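Blr6230 protein (Bradyrhizobium diazoefficiens USDA 110, PDB 5NJW) is a metallo-beta-lactamase superfamily protein of the BJP-1-like B3 group that binds zinc and probably hydrolyses beta-lactam antibiotics. Local coordinates at residues D53-Y58 and G240-V245; L68-M73 and L98-H103; W184-K189 and V197-S202. One frame throughout, in Å; residues are numbered along the deposited sequence. Where two conformers were deposited one is given.

Interaction 1 (D53-Y58 and G240-V245); sequences DGIAVY and GPHPEV. With ZN (zinc ion), chain E; BO3 (boric acid), chain F.
Tyr58 OH donates a hydrogen bond to Gly240 O over 2.7 Å, meeting a lone pair in the carbonyl plane, while the carbonyl oxygen lies at the ring edge. Tyrosine suits this place because its long, rigid ring reaches the first residue of 240-245 from a backbone that stands well back, and its hydroxyl also bonds to Tyr246 OH. The second link is backbone to backbone: Ala56 N donates to Pro241 O at 2.9 Å. The small methyl of Ala56 fits here, its CB 3.2 Å from Gly240 O and against Pro243 CD.

The third link reaches the metal site. His242 ND1 donates to Gly54 O at 2.8 Å with an N-H...O angle of 172°, and the acceptor lies in the plane of the imidazole. With CG beside the backbone N (chi1 -66°), the ring runs alongside Ile55, whose CG1 is 3.9 Å from His242 CE1. Ile55, which also touches Trp34 and His106, gives this side of the imidazole an apolar neighbour. Pro243 sets its ring against the backbone of Asp53 and Gly54, its CG 3.4 Å from Asp53 O.

At the other ring nitrogen, His242 NE2 binds a zinc ion at 2.1 Å. Asp105 and His106 supply further ligands to this ion, and boric acid O1 and the hydroxide are bound to it as well. Because ND1 spends its proton on a backbone carbonyl, NE2 is left to offer its lone pair to the metal. Gly54 O is thus a second-shell group: it would hold the rotation of the ring and, by accepting the N-H hydrogen bond, would make the imidazole a somewhat stronger donor to zinc.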
ATOM      1  N   ASP A  53       3.408   9.237  10.012  1.00  9.18           N
ATOM      2  CA  ASP A  53       2.548  10.322   9.588  1.00  9.98           C
ATOM      3  C   ASP A  53       2.381  10.387   8.059  1.00  9.28           C
ATOM      4  O   ASP A  53       1.487  11.054   7.595  1.00  9.94           O
ATOM      5  CB  ASP A  53       3.059  11.684  10.128  1.00 12.04           C
ATOM      6  CG  ASP A  53       2.037  12.797   9.983  1.00 14.76           C
ATOM      7  OD1 ASP A  53       0.859  12.638  10.353  1.00 15.96           O
ATOM      8  OD2 ASP A  53       2.405  13.866   9.443  1.00 21.11           O
ATOM      9  N   GLY A  54       3.287   9.722   7.318  1.00  7.80           N
ATOM     10  CA  GLY A  54       3.256   9.765   5.859  1.00  7.43           C
ATOM     11  C   GLY A  54       3.184   8.458   5.096  1.00  6.52           C
ATOM     12  O   GLY A  54       2.973   8.487   3.885  1.00  6.30           O
ATOM     13  N   ILE A  55       3.378   7.317   5.760  1.00  5.72           N
ATOM     14  CA  ILE A  55       3.312   5.974   5.149  1.00  5.45           C
ATOM     15  C   ILE A  55       2.398   5.134   6.024  1.00  5.42           C
ATOM     16  O   ILE A  55       2.608   5.019   7.228  1.00  5.69           O
ATOM     17  CB  ILE A  55       4.700   5.322   5.027  1.00  5.72           C
ATOM     18  CG1 ILE A  55       5.612   6.121   4.063  1.00  6.19           C
ATOM     19  CG2 ILE A  55       4.544   3.876   4.574  1.00  5.87           C
ATOM     20  CD1 ILE A  55       7.072   5.725   4.160  1.00  6.45           C
ATOM     21  N   ALA A  56       1.404   4.518   5.394  1.00  4.74           N
ATOM     22  CA  ALA A  56       0.433   3.715   6.149  1.00  4.91           C
ATOM     23  C   ALA A  56       0.837   2.263   6.182  1.00  5.18           C
ATOM     24  O   ALA A  56       1.166   1.674   5.141  1.00  6.12           O
ATOM     25  CB  ALA A  56      -0.929   3.856   5.497  1.00  5.02           C
ATOM     26  N   VAL A  57       0.813   1.688   7.382  1.00  4.99           N
ATOM     27  CA  VAL A  57       1.142   0.284   7.630  1.00  4.80           C
ATOM     28  C   VAL A  57       0.033  -0.226   8.530  1.00  4.65           C
ATOM     29  O   VAL A  57      -0.468   0.555   9.367  1.00  5.24           O
ATOM     30  CB  VAL A  57       2.507   0.149   8.343  1.00  5.02           C
ATOM     31  CG1 VAL A  57       2.808  -1.315   8.630  1.00  5.34           C
ATOM     32  CG2 VAL A  57       3.615   0.772   7.513  1.00  5.29           C
ATOM     33  N   TYR A  58      -0.383  -1.488   8.354  1.00  4.74           N
ATOM     34  CA  TYR A  58      -1.500  -2.006   9.139  1.00  4.80           C
ATOM     35  C   TYR A  58      -1.172  -3.356   9.727  1.00  4.97           C
ATOM     36  O   TYR A  58      -0.436  -4.167   9.140  1.00  5.51           O
ATOM     37  CB  TYR A  58      -2.779  -2.112   8.316  1.00  4.87           C
ATOM     38  CG  TYR A  58      -3.104  -0.899   7.496  1.00  4.64           C
ATOM     39  CD1 TYR A  58      -2.533  -0.694   6.254  1.00  4.93           C
ATOM     40  CD2 TYR A  58      -3.975   0.055   7.967  1.00  4.65           C
ATOM     41  CE1 TYR A  58      -2.825   0.424   5.514  1.00  4.70           C
ATOM     42  CE2 TYR A  58      -4.277   1.186   7.229  1.00  4.67           C
ATOM     43  CZ  TYR A  58      -3.697   1.346   5.996  1.00  4.77           C
ATOM     44  OH  TYR A  58      -4.016   2.489   5.278  1.00  4.92           O
ATOM     45  N   GLY A 240      -5.195   2.739   2.100  1.00  7.20           N
ATOM     46  CA  GLY A 240      -4.139   2.819   1.102  1.00  6.89           C
ATOM     47  C   GLY A 240      -2.795   2.914   1.754  1.00  6.95           C
ATOM     48  O   GLY A 240      -2.682   2.966   2.982  1.00  6.70           O
ATOM     49  N   PRO A 241      -1.722   2.940   0.938  1.00  7.36           N
ATOM     50  CA  PRO A 241      -0.367   2.833   1.490  1.00  7.41           C
ATOM     51  C   PRO A 241       0.219   4.146   1.976  1.00  6.00           C
ATOM     52  O   PRO A 241       1.320   4.135   2.526  1.00  5.62           O
ATOM     53  CB  PRO A 241       0.455   2.275   0.331  1.00  8.82           C
ATOM     54  CG  PRO A 241      -0.353   2.362  -0.843  1.00  9.56           C
ATOM     55  CD  PRO A 241      -1.736   2.785  -0.521  1.00  8.28           C
ATOM     56  N   HIS A 242      -0.481   5.249   1.739  1.00  5.78           N
ATOM     57  CA  HIS A 242      -0.167   6.537   2.324  1.00  6.02           C
ATOM     58  C   HIS A 242      -1.458   7.080   2.921  1.00  6.48           C
ATOM     59  O   HIS A 242      -2.522   6.918   2.315  1.00  6.97           O
ATOM     60  CB  HIS A 242       0.393   7.495   1.253  1.00  5.96           C
ATOM     61  CG  HIS A 242       1.713   7.082   0.694  1.00  5.76           C
ATOM     62  ND1 HIS A 242       2.902   7.292   1.344  1.00  5.77           N
ATOM     63  CD2 HIS A 242       2.021   6.417  -0.439  1.00  5.77           C
ATOM     64  CE1 HIS A 242       3.895   6.782   0.640  1.00  5.37           C
ATOM     65  NE2 HIS A 242       3.385   6.247  -0.447  1.00  5.22           N
ATOM     66  N   PRO A 243      -1.374   7.772   4.071  1.00  7.32           N
ATOM     67  CA  PRO A 243      -2.592   8.257   4.716  1.00  8.04           C
ATOM     68  C   PRO A 243      -3.354   9.275   3.860  1.00  8.98           C
ATOM     69  O   PRO A 243      -4.582   9.370   3.985  1.00  9.59           O
ATOM     70  CB  PRO A 243      -2.084   8.814   6.058  1.00  9.53           C
ATOM     71  CG  PRO A 243      -0.629   9.001   5.912  1.00  9.34           C
ATOM     72  CD  PRO A 243      -0.182   7.987   4.905  1.00  8.27           C
ATOM     73  N   GLU A 244      -2.671   9.957   2.940  1.00 10.64           N
ATOM     74  CA  GLU A 244      -3.339  10.941   2.059  1.00 12.70           C
ATOM     75  C   GLU A 244      -4.300  10.306   1.079  1.00 11.99           C
ATOM     76  O   GLU A 244      -5.157  10.999   0.529  1.00 15.37           O
ATOM     77  CB  GLU A 244      -2.321  11.748   1.246  1.00 15.83           C
ATOM     78  CG  GLU A 244      -1.429  12.645   2.076  1.00 18.92           C
ATOM     79  CD  GLU A 244      -0.173  11.981   2.630  1.00 21.47           C
ATOM     80  OE1 GLU A 244      -0.016  10.713   2.581  1.00 19.91           O
ATOM     81  OE2 GLU A 244       0.685  12.753   3.133  1.00 25.32           O
ATOM     82  N   VAL A 245      -4.180   9.004   0.846  1.00  9.54           N
ATOM     83  CA  VAL A 245      -5.095   8.296  -0.043  1.00  9.64           C
ATOM     84  C   VAL A 245      -6.551   8.415   0.447  1.00  8.89           C
ATOM     85  O   VAL A 245      -7.468   8.456  -0.371  1.00 10.35           O
ATOM     86  CB  VAL A 245      -4.732   6.803  -0.174  1.00  9.59           C
ATOM     87  CG1 VAL A 245      -5.864   5.966  -0.768  1.00 10.15           C
ATOM     88  CG2 VAL A 245      -3.439   6.645  -0.947  1.00  9.97           C
TER
HETATM   89 ZN    ZN E 303       4.461   4.939  -1.742  1.00  5.94          ZN
HETATM   90  B   BO3 F 304       2.765   6.315  -3.790  1.00 11.91           B
HETATM   91  O1  BO3 F 304       2.926   4.951  -3.105  1.00  8.81           O
HETATM   92  O2  BO3 F 304       3.871   7.372  -3.660  1.00 22.25           O
HETATM   93  O3  BO3 F 304       1.457   6.659  -4.518  1.00 13.97           O

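Interaction 2 (L68-M73 and L98-H103); sequences LMDTAM and LNTHAH. With ZN (zinc ion), chain C; OH (hydroxide ion), chain K.
The ends of strands 65-69 and 94-98 lie parallel, with Leu98 N donating to Leu68 O and Asp70 N to Leu98 O, both at 2.9 Å, around the Met69-Leu98 bridge. Beyond it segment 98-103 enters the HxHxDH zinc-binding motif of the metallo-beta-lactamase fold. On the face that Met69 and Leu98 share, the flexible Met69 thioether, in one of its two conformers, bends at chi2 and chi3 to bring CE 3.9 Å from Leu98 CB.

Asp70 then takes over from the strand pairing. Its two oxygens serve different donors: OD1 accepts from Asn99 ND2 at 2.8 Å and from Thr100 N at 2.9 Å, whereas OD2 takes the Thr100 hydroxyl. A carboxylate suits this spot because it can receive all three donors at once. The Asn99 amide stands nearly upright to it, the planes 81° apart, and ND2 also bonds to His101 O. This grip is consistent with holding the chain in place as it leads into the first metal ligands, where His177 completes the protein share of the site. His101 NE2 and His103 ND1 each bind the zinc ion at 2.1 Å, and a hydroxide sits 1.9 Å from the metal.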
ATOM      1  N   LEU A  68       0.725  -8.608   8.662  1.00  5.64           N
ATOM      2  CA  LEU A  68       1.288  -7.270   8.496  1.00  5.90           C
ATOM      3  C   LEU A  68       1.052  -6.830   7.063  1.00  5.80           C
ATOM      4  O   LEU A  68       1.483  -7.505   6.132  1.00  6.41           O
ATOM      5  CB  LEU A  68       2.778  -7.307   8.822  1.00  6.17           C
ATOM      6  CG  LEU A  68       3.513  -5.981   8.713  1.00  7.23           C
ATOM      7  CD1 LEU A  68       3.001  -5.005   9.719  1.00  8.20           C
ATOM      8  CD2 LEU A  68       5.000  -6.171   8.890  1.00  7.74           C
ATOM      9  N   MET A  69       0.389  -5.684   6.890  1.00  5.29           N
ATOM     10  CA  MET A  69       0.149  -5.111   5.580  0.80  5.53           C
ATOM     11  C   MET A  69       1.180  -3.982   5.377  1.00  5.52           C
ATOM     12  O   MET A  69       1.078  -2.897   5.970  1.00  5.73           O
ATOM     13  CB  MET A  69      -1.265  -4.549   5.484  0.80  5.80           C
ATOM     14  CG  MET A  69      -1.643  -3.949   4.131  0.80  5.90           C
ATOM     15  SD  MET A  69      -1.687  -5.082   2.740  0.80  6.09           S
ATOM     16  CE  MET A  69      -3.106  -6.109   3.162  0.80  6.33           C
ATOM     17  N   ASP A  70       2.190  -4.298   4.557  1.00  5.39           N
ATOM     18  CA  ASP A  70       3.290  -3.390   4.181  1.00  5.43           C
ATOM     19  C   ASP A  70       4.225  -3.079   5.356  1.00  5.37           C
ATOM     20  O   ASP A  70       4.036  -3.528   6.497  1.00  5.82           O
ATOM     21  CB  ASP A  70       2.747  -2.109   3.525  1.00  6.48           C
ATOM     22  CG  ASP A  70       2.183  -2.334   2.139  1.00  7.38           C
ATOM     23  OD1 ASP A  70       2.666  -3.205   1.385  1.00  8.08           O
ATOM     24  OD2 ASP A  70       1.233  -1.613   1.762  1.00  9.62           O
ATOM     25  N   THR A  71       5.307  -2.362   5.016  1.00  5.45           N
ATOM     26  CA  THR A  71       6.216  -1.734   5.980  1.00  5.48           C
ATOM     27  C   THR A  71       6.460  -0.295   5.544  1.00  5.78           C
ATOM     28  O   THR A  71       5.621   0.265   4.850  1.00  5.69           O
ATOM     29  CB  THR A  71       7.520  -2.555   6.175  1.00  5.85           C
ATOM     30  OG1 THR A  71       8.190  -2.716   4.932  1.00  6.65           O
ATOM     31  CG2 THR A  71       7.219  -3.927   6.803  1.00  6.06           C
ATOM     32  N   ALA A  72       7.538   0.333   6.010  1.00  6.07           N
ATOM     33  CA  ALA A  72       7.793   1.713   5.643  1.00  6.26           C
ATOM     34  C   ALA A  72       9.198   1.827   5.051  1.00  6.72           C
ATOM     35  O   ALA A  72       9.731   0.867   4.512  1.00  7.26           O
ATOM     36  CB  ALA A  72       7.548   2.623   6.843  1.00  6.49           C
ATOM     37  N   MET A  73       9.806   3.017   5.120  1.00  6.55           N
ATOM     38  CA  MET A  73      11.160   3.182   4.572  1.00  7.63           C
ATOM     39  C   MET A  73      12.142   2.255   5.287  1.00  8.96           C
ATOM     40  O   MET A  73      11.908   1.874   6.446  1.00  8.98           O
ATOM     41  CB  MET A  73      11.638   4.632   4.737  1.00  8.35           C
ATOM     42  CG  MET A  73      10.913   5.640   3.869  1.00  8.82           C
ATOM     43  SD  MET A  73      11.339   5.475   2.122  1.00  9.56           S
ATOM     44  CE  MET A  73      13.004   6.181   2.106  1.00  8.91           C
ATOM     45  N   LEU A  98       1.819  -9.091   3.763  1.00  6.32           N
ATOM     46  CA  LEU A  98       1.247  -8.797   2.467  1.00  6.25           C
ATOM     47  C   LEU A  98       1.784  -7.465   1.978  1.00  6.15           C
ATOM     48  O   LEU A  98       2.047  -6.562   2.771  1.00  6.68           O
ATOM     49  CB  LEU A  98      -0.288  -8.754   2.536  1.00  6.68           C
ATOM     50  CG  LEU A  98      -0.968 -10.106   2.389  1.00  7.93           C
ATOM     51  CD1 LEU A  98      -0.452 -11.199   3.310  1.00  8.53           C
ATOM     52  CD2 LEU A  98      -2.466  -9.947   2.552  1.00  8.35           C
ATOM     53  N   ASN A  99       1.951  -7.346   0.662  1.00  6.23           N
ATOM     54  CA  ASN A  99       2.429  -6.120   0.035  1.00  6.41           C
ATOM     55  C   ASN A  99       1.357  -5.581  -0.865  1.00  5.81           C
ATOM     56  O   ASN A  99       0.726  -6.358  -1.623  1.00  6.34           O
ATOM     57  CB  ASN A  99       3.700  -6.431  -0.769  1.00  6.44           C
ATOM     58  CG  ASN A  99       4.444  -5.194  -1.320  1.00  6.58           C
ATOM     59  OD1 ASN A  99       5.030  -5.307  -2.388  1.00  8.66           O
ATOM     60  ND2 ASN A  99       4.481  -4.085  -0.606  1.00  6.94           N
ATOM     61  N   THR A 100       1.179  -4.255  -0.874  1.00  6.38           N
ATOM     62  CA  THR A 100       0.365  -3.588  -1.884  1.00  6.76           C
ATOM     63  C   THR A 100       1.206  -3.415  -3.158  1.00  6.17           C
ATOM     64  O   THR A 100       0.803  -3.842  -4.246  1.00  7.33           O
ATOM     65  CB  THR A 100      -0.107  -2.199  -1.420  1.00  7.94           C
ATOM     66  OG1 THR A 100       0.998  -1.448  -0.913  1.00  8.84           O
ATOM     67  CG2 THR A 100      -1.212  -2.316  -0.401  1.00  8.47           C
ATOM     68  N   HIS A 101       2.403  -2.820  -3.046  1.00  6.24           N
ATOM     69  CA  HIS A 101       3.277  -2.697  -4.207  1.00  6.14           C
ATOM     70  C   HIS A 101       4.727  -2.513  -3.772  1.00  5.45           C
ATOM     71  O   HIS A 101       5.042  -2.053  -2.665  1.00  5.75           O
ATOM     72  CB  HIS A 101       2.837  -1.546  -5.126  1.00  6.09           C
ATOM     73  CG  HIS A 101       3.147  -0.173  -4.601  1.00  6.15           C
ATOM     74  ND1 HIS A 101       2.265   0.599  -3.877  1.00  7.38           N
ATOM     75  CD2 HIS A 101       4.246   0.595  -4.760  1.00  6.19           C
ATOM     76  CE1 HIS A 101       2.810   1.771  -3.606  1.00  6.55           C
ATOM     77  NE2 HIS A 101       4.026   1.779  -4.101  1.00  6.00           N
ATOM     78  N   ALA A 102       5.630  -2.892  -4.677  1.00  5.62           N
ATOM     79  CA  ALA A 102       7.016  -3.113  -4.343  1.00  6.30           C
ATOM     80  C   ALA A 102       7.892  -1.898  -4.599  1.00  6.31           C
ATOM     81  O   ALA A 102       8.775  -1.932  -5.462  1.00  8.65           O
ATOM     82  CB  ALA A 102       7.506  -4.332  -5.133  1.00  6.90           C
ATOM     83  N   HIS A 103       7.661  -0.821  -3.855  1.00  5.59           N
ATOM     84  CA  HIS A 103       8.585   0.330  -3.756  1.00  5.35           C
ATOM     85  C   HIS A 103       9.141   0.453  -2.356  1.00  5.15           C
ATOM     86  O   HIS A 103       8.455   0.046  -1.385  1.00  5.16           O
ATOM     87  CB  HIS A 103       7.872   1.634  -4.114  1.00  5.38           C
ATOM     88  CG  HIS A 103       7.475   1.737  -5.547  1.00  5.60           C
ATOM     89  ND1 HIS A 103       6.477   2.591  -5.960  1.00  5.66           N
ATOM     90  CD2 HIS A 103       7.980   1.169  -6.660  1.00  6.06           C
ATOM     91  CE1 HIS A 103       6.374   2.535  -7.277  1.00  5.81           C
ATOM     92  NE2 HIS A 103       7.252   1.658  -7.720  1.00  6.14           N
TER
HETATM   93 ZN    ZN C 301       4.986   3.481  -4.762  1.00  6.22          ZN
HETATM   94  O    OH K 309       5.579   4.590  -3.398  1.00  6.57           O

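Interaction 3 (W184-K189 and V197-S202); sequences WEMTVK and VLFFCS. With BO3 (boric acid), chain F.
Four backbone hydrogen bonds carry the pairing of Trp184-Met186 with Val197-Phe199. Trp184 and Phe199 form one antiparallel hydrogen-bonded pair, the shorter of its two bonds running from Phe199 N to Trp184 O at 2.8 Å. Met186 and Val197 form the next, and Val197 N meets Met186 O equally closely, with an N-H...O angle of 169°. Between them Glu185 and Leu198 make a non-hydrogen-bonded pair, where Glu185 CA comes 3.2 Å from Val197 O in a CA-H...O contact.

Apolar contacts cover the face bearing Trp184, Met186, Val197 and Phe199. In one of its two conformers the Met186 sulfur reaches the edge of the Phe199 ring, SD 3.9 Å from CE1, as a Met-aromatic contact lying 88° off the ring normal. Its CG stands between the backbone N and the carbonyl carbon (chi1 65°), and the long flexible thioether, extended at chi2, can then lay its sulfur at the ring edge. Val188 CG2 and Val197 CG2 meet at 3.7 Å, beta-branched residues well suited to extended strands. Ile47 of the other sheet packs on this group, and Tyr58 meets the Phe199 ring edge-to-face.

Polar side-chain ends find partners beyond the two strands. The Trp184 indole NE1 donates to Asn99 O, and Glu185 OE1 on the other face bonds to His172 NE2. Past the strand, Cys201 is held to Cys181 by a disulfide, and Ser202 OG donates to boric acid O3 at 2.7 Å.

The whole is a beta hairpin in the second sheet of the alpha-beta/beta-alpha sandwich of metallo-beta-lactamases, its strand 193-199 leading into a loop that borders the zinc site.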
ATOM      1  N   TRP A 184      -6.083  -5.196  -1.768  1.00  6.12           N
ATOM      2  CA  TRP A 184      -6.539  -6.336  -0.949  1.00  6.05           C
ATOM      3  C   TRP A 184      -7.888  -6.048  -0.317  1.00  6.17           C
ATOM      4  O   TRP A 184      -8.039  -5.008   0.346  1.00  6.21           O
ATOM      5  CB  TRP A 184      -5.512  -6.604   0.131  1.00  5.95           C
ATOM      6  CG  TRP A 184      -4.197  -7.094  -0.359  1.00  6.11           C
ATOM      7  CD1 TRP A 184      -3.053  -6.368  -0.546  1.00  6.76           C
ATOM      8  CD2 TRP A 184      -3.875  -8.446  -0.674  1.00  6.72           C
ATOM      9  NE1 TRP A 184      -2.036  -7.198  -0.963  1.00  6.93           N
ATOM     10  CE2 TRP A 184      -2.508  -8.485  -1.044  1.00  6.94           C
ATOM     11  CE3 TRP A 184      -4.608  -9.638  -0.663  1.00  6.94           C
ATOM     12  CZ2 TRP A 184      -1.865  -9.678  -1.390  1.00  7.01           C
ATOM     13  CZ3 TRP A 184      -3.977 -10.815  -1.006  1.00  7.87           C
ATOM     14  CH2 TRP A 184      -2.624 -10.825  -1.376  1.00  7.68           C
ATOM     15  N   GLU A 185      -8.859  -6.945  -0.533  1.00  6.50           N
ATOM     16  CA  GLU A 185     -10.212  -6.762  -0.015  1.00  7.31           C
ATOM     17  C   GLU A 185     -10.467  -7.707   1.141  1.00  7.15           C
ATOM     18  O   GLU A 185     -10.073  -8.860   1.120  1.00  7.39           O
ATOM     19  CB  GLU A 185     -11.217  -7.032  -1.113  1.00  8.51           C
ATOM     20  CG  GLU A 185     -12.671  -6.815  -0.689  1.00 10.37           C
ATOM     21  CD  GLU A 185     -13.646  -6.954  -1.828  1.00 13.10           C
ATOM     22  OE1 GLU A 185     -13.235  -7.094  -2.996  1.00 18.45           O
ATOM     23  OE2 GLU A 185     -14.864  -6.935  -1.563  1.00 15.78           O
ATOM     24  N   MET A 186     -11.148  -7.186   2.169  1.00  6.98           N
ATOM     25  CA  MET A 186     -11.608  -8.040   3.270  0.60  7.44           C
ATOM     26  C   MET A 186     -12.837  -7.463   3.911  1.00  7.42           C
ATOM     27  O   MET A 186     -13.146  -6.289   3.755  1.00  8.63           O
ATOM     28  CB  MET A 186     -10.529  -8.285   4.334  0.60  7.02           C
ATOM     29  CG  MET A 186     -10.087  -7.035   5.095  0.60  6.98           C
ATOM     30  SD  MET A 186      -8.918  -7.324   6.433  0.60  6.57           S
ATOM     31  CE  MET A 186      -9.956  -8.090   7.683  0.60  6.53           C
ATOM     32  N   THR A 187     -13.541  -8.340   4.618  1.00  7.72           N
ATOM     33  CA  THR A 187     -14.780  -7.977   5.304  1.00  8.13           C
ATOM     34  C   THR A 187     -14.482  -7.755   6.788  1.00  8.08           C
ATOM     35  O   THR A 187     -13.737  -8.540   7.405  1.00  8.60           O
ATOM     36  CB  THR A 187     -15.807  -9.109   5.150  1.00  9.12           C
ATOM     37  OG1 THR A 187     -16.003  -9.405   3.768  1.00 10.40           O
ATOM     38  CG2 THR A 187     -17.161  -8.719   5.822  1.00  9.58           C
ATOM     39  N   VAL A 188     -15.088  -6.702   7.329  1.00  7.91           N
ATOM     40  CA  VAL A 188     -15.033  -6.413   8.767  1.00  8.05           C
ATOM     41  C   VAL A 188     -16.456  -6.195   9.263  1.00  7.80           C
ATOM     42  O   VAL A 188     -17.398  -6.113   8.457  1.00  8.27           O
ATOM     43  CB  VAL A 188     -14.181  -5.184   9.119  1.00  8.21           C
ATOM     44  CG1 VAL A 188     -12.739  -5.390   8.694  1.00  7.98           C
ATOM     45  CG2 VAL A 188     -14.773  -3.913   8.500  1.00  7.95           C
ATOM     46  N   LYS A 189     -16.605  -6.122  10.583  1.00  8.79           N
ATOM     47  CA  LYS A 189     -17.884  -5.789  11.200  1.00  9.88           C
ATOM     48  C   LYS A 189     -17.886  -4.343  11.649  1.00 10.31           C
ATOM     49  O   LYS A 189     -16.888  -3.824  12.184  1.00 12.09           O
ATOM     50  CB  LYS A 189     -18.124  -6.649  12.448  1.00 10.94           C
ATOM     51  CG  LYS A 189     -18.104  -8.147  12.242  1.00 13.47           C
ATOM     52  CD  LYS A 189     -19.013  -8.634  11.146  1.00 13.59           C
ATOM     53  CE  LYS A 189     -20.464  -8.360  11.468  1.00 13.64           C
ATOM     54  NZ  LYS A 189     -21.399  -9.109  10.599  1.00 14.55           N
ATOM     55  N   VAL A 197     -13.713  -3.671   3.075  1.00  6.66           N
ATOM     56  CA  VAL A 197     -12.497  -2.810   3.135  1.00  6.31           C
ATOM     57  C   VAL A 197     -11.631  -3.090   1.924  1.00  6.35           C
ATOM     58  O   VAL A 197     -11.443  -4.250   1.565  1.00  6.97           O
ATOM     59  CB  VAL A 197     -11.691  -3.089   4.409  1.00  6.58           C
ATOM     60  CG1 VAL A 197     -10.423  -2.235   4.487  1.00  6.83           C
ATOM     61  CG2 VAL A 197     -12.554  -2.928   5.651  1.00  6.80           C
ATOM     62  N   LEU A 198     -11.096  -2.037   1.319  1.00  5.60           N
ATOM     63  CA  LEU A 198     -10.035  -2.225   0.294  1.00  6.23           C
ATOM     64  C   LEU A 198      -8.767  -1.514   0.744  1.00  6.22           C
ATOM     65  O   LEU A 198      -8.765  -0.298   0.921  1.00  6.47           O
ATOM     66  CB  LEU A 198     -10.454  -1.695  -1.080  1.00  6.91           C
ATOM     67  CG  LEU A 198      -9.496  -2.103  -2.198  1.00  7.03           C
ATOM     68  CD1 LEU A 198      -9.670  -3.561  -2.535  1.00  7.17           C
ATOM     69  CD2 LEU A 198      -9.750  -1.261  -3.424  1.00  7.30           C
ATOM     70  N   PHE A 199      -7.689  -2.286   0.861  1.00  5.71           N
ATOM     71  CA  PHE A 199      -6.340  -1.712   0.950  1.00  5.91           C
ATOM     72  C   PHE A 199      -5.911  -1.448  -0.500  1.00  5.97           C
ATOM     73  O   PHE A 199      -5.407  -2.345  -1.192  1.00  6.78           O
ATOM     74  CB  PHE A 199      -5.388  -2.689   1.625  1.00  5.86           C
ATOM     75  CG  PHE A 199      -5.758  -3.052   3.046  1.00  5.65           C
ATOM     76  CD1 PHE A 199      -6.586  -4.134   3.335  1.00  6.33           C
ATOM     77  CD2 PHE A 199      -5.212  -2.339   4.113  1.00  5.58           C
ATOM     78  CE1 PHE A 199      -6.890  -4.470   4.642  1.00  6.56           C
ATOM     79  CE2 PHE A 199      -5.520  -2.674   5.416  1.00  6.32           C
ATOM     80  CZ  PHE A 199      -6.330  -3.756   5.682  1.00  6.35           C
ATOM     81  N   PHE A 200      -6.215  -0.261  -0.982  1.00  5.98           N
ATOM     82  CA  PHE A 200      -5.934   0.126  -2.369  1.00  6.63           C
ATOM     83  C   PHE A 200      -4.410   0.261  -2.508  1.00  7.61           C
ATOM     84  O   PHE A 200      -3.737   0.718  -1.581  1.00  9.46           O
ATOM     85  CB  PHE A 200      -6.649   1.447  -2.692  1.00  7.88           C
ATOM     86  CG  PHE A 200      -6.417   1.931  -4.080  1.00  8.44           C
ATOM     87  CD1 PHE A 200      -6.777   1.149  -5.181  1.00  9.28           C
ATOM     88  CD2 PHE A 200      -5.813   3.175  -4.302  1.00  9.59           C
ATOM     89  CE1 PHE A 200      -6.538   1.627  -6.463  1.00  9.74           C
ATOM     90  CE2 PHE A 200      -5.560   3.626  -5.570  1.00  9.79           C
ATOM     91  CZ  PHE A 200      -5.926   2.864  -6.650  1.00 10.31           C
ATOM     92  N   CYS A 201      -3.848  -0.177  -3.624  1.00  7.04           N
ATOM     93  CA  CYS A 201      -2.401  -0.297  -3.710  1.00  7.86           C
ATOM     94  C   CYS A 201      -1.647   0.955  -4.025  1.00  8.98           C
ATOM     95  O   CYS A 201      -0.445   0.951  -3.836  1.00 10.80           O
ATOM     96  CB  CYS A 201      -2.022  -1.381  -4.706  1.00  8.30           C
ATOM     97  SG  CYS A 201      -2.226  -0.958  -6.423  1.00  9.14           S
ATOM     98  N   SER A 202      -2.330   1.967  -4.543  1.00  8.98           N
ATOM     99  CA  SER A 202      -1.799   3.249  -5.085  1.00  9.47           C
ATOM    100  C   SER A 202      -2.079   3.340  -6.570  1.00  9.04           C
ATOM    101  O   SER A 202      -1.837   2.374  -7.312  1.00  9.88           O
ATOM    102  CB  SER A 202      -0.287   3.497  -4.972  1.00 10.34           C
ATOM    103  OG  SER A 202       0.021   4.697  -5.679  1.00 12.37           O
TER
HETATM  104  B   BO3 F 304       2.765   6.315  -3.790  1.00 11.91           B
HETATM  105  O1  BO3 F 304       2.926   4.951  -3.105  1.00  8.81           O
HETATM  106  O2  BO3 F 304       3.871   7.372  -3.660  1.00 22.25           O
HETATM  107  O3  BO3 F 304       1.457   6.659  -4.518  1.00 13.97           O

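How the interactions relate
From the N terminus, 53-58 comes first and waits for 240-245, so interaction 1 closes a long loop that encloses the other two. Within it, interaction 2 joins 68-73 to 98-103 and closes before interaction 3 opens; the two follow in series without crossing. Interaction 2 begins at the seven-stranded sheet and runs on into the zinc-binding loop, interaction 3 belongs to the five-stranded sheet, and interaction 1 joins the loop entering strand 58-62 to that leaving strand 237-239, bridging the sheets. Tyr58 O to Met69 N couples interactions 1 and 2, Pro241 packs on Phe200 and Cys201 of interaction 3, and His101 ND1 to Cys201 O links interactions 2 and 3 beside the zinc ions.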